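Local coordinates for protein 2''-aminoglycoside nucleotidyltransferase (Klebsiella pneumoniae, PDB 4WQK) that confers resistance to gentamicin, kanamycin, tobramycin and related antibiotics by transferring a nucleotide to their 2''-hydroxyl group, with magnesium as cofactor, at residues Glu102-Ser107 with Ile129-Phe134. Sequence-based numbering, arbitrary orientation.
Sequences EAPQGS and IIWDYF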
ATOM      1  N   GLU A 102      -9.167  -2.835  10.342  1.00 24.15           N
ATOM      2  CA  GLU A 102      -9.883  -1.564  10.533  1.00 20.62           C
ATOM      3  C   GLU A 102     -10.142  -0.806   9.208  1.00 20.73           C
ATOM      4  O   GLU A 102     -10.769   0.259   9.221  1.00 20.64           O
ATOM      5  CB  GLU A 102      -9.119  -0.645  11.524  1.00 24.71           C
ATOM      6  CG  GLU A 102      -8.781  -1.294  12.892  1.00 27.14           C
ATOM      7  CD  GLU A 102      -8.101  -0.312  13.860  1.00 39.40           C
ATOM      8  OE1 GLU A 102      -6.918  -0.527  14.221  1.00 49.00           O
ATOM      9  OE2 GLU A 102      -8.744   0.680  14.247  1.00 33.24           O
ATOM     10  N   ALA A 103      -9.712  -1.348   8.070  1.00 18.06           N
ATOM     11  CA  ALA A 103      -9.914  -0.671   6.781  1.00 19.28           C
ATOM     12  C   ALA A 103     -11.294  -0.992   6.196  1.00 17.88           C
ATOM     13  O   ALA A 103     -11.943  -1.974   6.603  1.00 19.42           O
ATOM     14  CB  ALA A 103      -8.816  -1.092   5.803  1.00 18.80           C
ATOM     15  N   PRO A 104     -11.766  -0.187   5.246  1.00 17.02           N
ATOM     16  CA  PRO A 104     -13.024  -0.507   4.567  1.00 18.80           C
ATOM     17  C   PRO A 104     -12.936  -1.845   3.837  1.00 17.52           C
ATOM     18  O   PRO A 104     -11.860  -2.159   3.286  1.00 19.46           O
ATOM     19  CB  PRO A 104     -13.228   0.660   3.592  1.00 19.35           C
ATOM     20  CG  PRO A 104     -12.419   1.772   4.175  1.00 20.76           C
ATOM     21  CD  PRO A 104     -11.215   1.105   4.779  1.00 18.91           C
ATOM     22  N   GLN A 105     -14.037  -2.594   3.800  1.00 16.52           N
ATOM     23  CA  GLN A 105     -14.048  -3.893   3.091  1.00 17.34           C
ATOM     24  C   GLN A 105     -13.585  -3.703   1.645  1.00 18.47           C
ATOM     25  O   GLN A 105     -13.913  -2.691   1.015  1.00 19.49           O
ATOM     26  CB  GLN A 105     -15.446  -4.499   3.101  1.00 19.80           C
ATOM     27  CG  GLN A 105     -15.523  -5.865   2.387  1.00 25.29           C
ATOM     28  CD  GLN A 105     -16.883  -6.565   2.467  1.00 38.59           C
ATOM     29  OE1 GLN A 105     -17.910  -5.957   2.785  1.00 36.49           O
ATOM     30  NE2 GLN A 105     -16.885  -7.853   2.158  1.00 42.22           N
ATOM     31  N   GLY A 106     -12.849  -4.677   1.116  1.00 14.93           N
ATOM     32  CA  GLY A 106     -12.382  -4.581  -0.269  1.00 16.00           C
ATOM     33  C   GLY A 106     -10.976  -4.027  -0.356  1.00 15.07           C
ATOM     34  O   GLY A 106     -10.509  -3.666  -1.456  1.00 16.14           O
ATOM     35  N   SER A 107     -10.267  -3.943   0.768  1.00 14.24           N
ATOM     36  CA  SER A 107      -8.963  -3.300   0.787  1.00 14.08           C
ATOM     37  C   SER A 107      -7.892  -4.016  -0.039  1.00 15.76           C
ATOM     38  O   SER A 107      -6.944  -3.376  -0.473  1.00 14.40           O
ATOM     39  CB  SER A 107      -8.456  -3.123   2.247  1.00 14.87           C
ATOM     40  OG  SER A 107      -8.316  -4.366   2.920  1.00 14.46           O
ATOM     41  N   ILE A 129      -6.477   3.226   0.312  1.00 14.68           N
ATOM     42  CA  ILE A 129      -5.442   4.243   0.132  1.00 15.25           C
ATOM     43  C   ILE A 129      -5.863   5.541   0.820  1.00 15.04           C
ATOM     44  O   ILE A 129      -5.110   6.161   1.611  1.00 16.97           O
ATOM     45  CB  ILE A 129      -5.174   4.461  -1.367  1.00 14.92           C
ATOM     46  CG1 ILE A 129      -4.535   3.214  -1.959  1.00 16.93           C
ATOM     47  CG2 ILE A 129      -4.319   5.710  -1.628  1.00 17.62           C
ATOM     48  CD1 ILE A 129      -4.497   3.234  -3.508  1.00 17.22           C
ATOM     49  N   ILE A 130      -7.099   5.950   0.580  1.00 15.15           N
ATOM     50  CA  ILE A 130      -7.598   7.211   1.120  1.00 15.88           C
ATOM     51  C   ILE A 130      -7.814   7.103   2.646  1.00 15.43           C
ATOM     52  O   ILE A 130      -7.499   8.040   3.390  1.00 16.04           O
ATOM     53  CB  ILE A 130      -8.891   7.595   0.384  1.00 17.21           C
ATOM     54  CG1 ILE A 130      -8.525   7.972  -1.043  1.00 19.12           C
ATOM     55  CG2 ILE A 130      -9.618   8.757   1.084  1.00 21.17           C
ATOM     56  CD1 ILE A 130      -9.689   8.083  -1.946  1.00 25.79           C
ATOM     57  N   TRP A 131      -8.314   5.959   3.127  1.00 15.84           N
ATOM     58  CA  TRP A 131      -8.478   5.725   4.547  1.00 14.70           C
ATOM     59  C   TRP A 131      -7.180   5.988   5.331  1.00 16.65           C
ATOM     60  O   TRP A 131      -7.220   6.567   6.413  1.00 17.98           O
ATOM     61  CB  TRP A 131      -8.930   4.282   4.756  1.00 16.02           C
ATOM     62  CG  TRP A 131      -9.457   3.901   6.100  1.00 17.91           C
ATOM     63  CD1 TRP A 131      -8.795   3.179   7.072  1.00 18.76           C
ATOM     64  CD2 TRP A 131     -10.782   4.123   6.600  1.00 16.75           C
ATOM     65  NE1 TRP A 131      -9.631   2.943   8.136  1.00 19.20           N
ATOM     66  CE2 TRP A 131     -10.849   3.538   7.894  1.00 18.00           C
ATOM     67  CE3 TRP A 131     -11.921   4.784   6.104  1.00 17.80           C
ATOM     68  CZ2 TRP A 131     -12.012   3.568   8.657  1.00 19.18           C
ATOM     69  CZ3 TRP A 131     -13.054   4.820   6.857  1.00 17.32           C
ATOM     70  CH2 TRP A 131     -13.110   4.203   8.133  1.00 18.65           C
ATOM     71  N   ASP A 132      -6.042   5.550   4.789  1.00 16.98           N
ATOM     72  CA  ASP A 132      -4.779   5.780   5.498  1.00 19.20           C
ATOM     73  C   ASP A 132      -4.437   7.242   5.618  1.00 19.97           C
ATOM     74  O   ASP A 132      -3.793   7.664   6.589  1.00 21.58           O
ATOM     75  CB  ASP A 132      -3.625   5.054   4.804  1.00 24.02           C
ATOM     76  CG  ASP A 132      -3.221   3.804   5.549  1.00 33.40           C
ATOM     77  OD1 ASP A 132      -3.748   3.583   6.665  1.00 32.20           O
ATOM     78  OD2 ASP A 132      -2.414   3.024   5.013  1.00 43.03           O
ATOM     79  N   TYR A 133      -4.812   8.059   4.630  1.00 19.52           N
ATOM     80  CA  TYR A 133      -4.614   9.488   4.781  1.00 20.42           C
ATOM     81  C   TYR A 133      -5.446  10.072   5.926  1.00 19.69           C
ATOM     82  O   TYR A 133      -5.071  11.061   6.527  1.00 21.97           O
ATOM     83  CB  TYR A 133      -4.960  10.268   3.506  1.00 19.34           C
ATOM     84  CG  TYR A 133      -3.918  10.146   2.427  1.00 18.16           C
ATOM     85  CD1 TYR A 133      -2.779  10.931   2.432  1.00 21.13           C
ATOM     86  CD2 TYR A 133      -4.093   9.240   1.391  1.00 21.40           C
ATOM     87  CE1 TYR A 133      -1.810  10.789   1.407  1.00 25.01           C
ATOM     88  CE2 TYR A 133      -3.158   9.101   0.376  1.00 25.87           C
ATOM     89  CZ  TYR A 133      -2.027   9.870   0.394  1.00 21.79           C
ATOM     90  OH  TYR A 133      -1.123   9.685  -0.632  1.00 25.54           O
ATOM     91  N   PHE A 134      -6.582   9.454   6.241  1.00 20.76           N
ATOM     92  CA  PHE A 134      -7.374   9.940   7.349  1.00 20.86           C
ATOM     93  C   PHE A 134      -6.641   9.747   8.681  1.00 19.25           C
ATOM     94  O   PHE A 134      -6.674  10.628   9.550  1.00 23.19           O
ATOM     95  CB  PHE A 134      -8.758   9.264   7.394  1.00 20.92           C
ATOM     96  CG  PHE A 134      -9.600   9.514   6.157  1.00 18.01           C
ATOM     97  CD1 PHE A 134      -9.403  10.637   5.350  1.00 23.44           C
ATOM     98  CD2 PHE A 134     -10.614   8.617   5.834  1.00 18.35           C
ATOM     99  CE1 PHE A 134     -10.212  10.846   4.212  1.00 22.53           C
ATOM    100  CE2 PHE A 134     -11.422   8.829   4.697  1.00 19.65           C
ATOM    101  CZ  PHE A 134     -11.224   9.951   3.917  1.00 18.66           C
TER
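Glu102 meets Trp131 through its backbone: its carbonyl O lies 3.1 Å from Trp131 NE1, approaching the indole obliquely. The contact lies within the C-terminal domain of this two-domain nucleotidyltransferase, where the irregular loop that follows strand 98-99 packs on helix 126-139. Both of these polar atoms have hydrogen-bond partners outside the two segments, Arg175 NH1 for Glu102 O and the Tyr135 hydroxyl for Trp131 NE1, while Glu102 OE2 bonds to Tyr176 OH, which ties the start of the loop to helix 162-176 as well. Ala101, the residue before Glu102, belongs to the kanamycin site in the cleft between the domains.

At Ala103 the chain passes over the pyrrole part of the indole. CA makes a CH-pi contact there, 4.2 Å from the centroid of the five-membered ring, whereas the methyl group points away from the helix.

Pro104 completes the packing on that same face. The tryptophan reaches it because its CG stands anti to the backbone N (chi1 -166°), carrying the indole out from the helix to the loop. Leu168 of helix 162-176 touches both side chains. Of the proline ring, CG rests 3.6 Å from Trp131 CE3 on the benzene part, while CD sits over the pyrrole part, a CH-pi contact only 17° off the ring normal and 3.6 Å from the centroid of the five-membered ring.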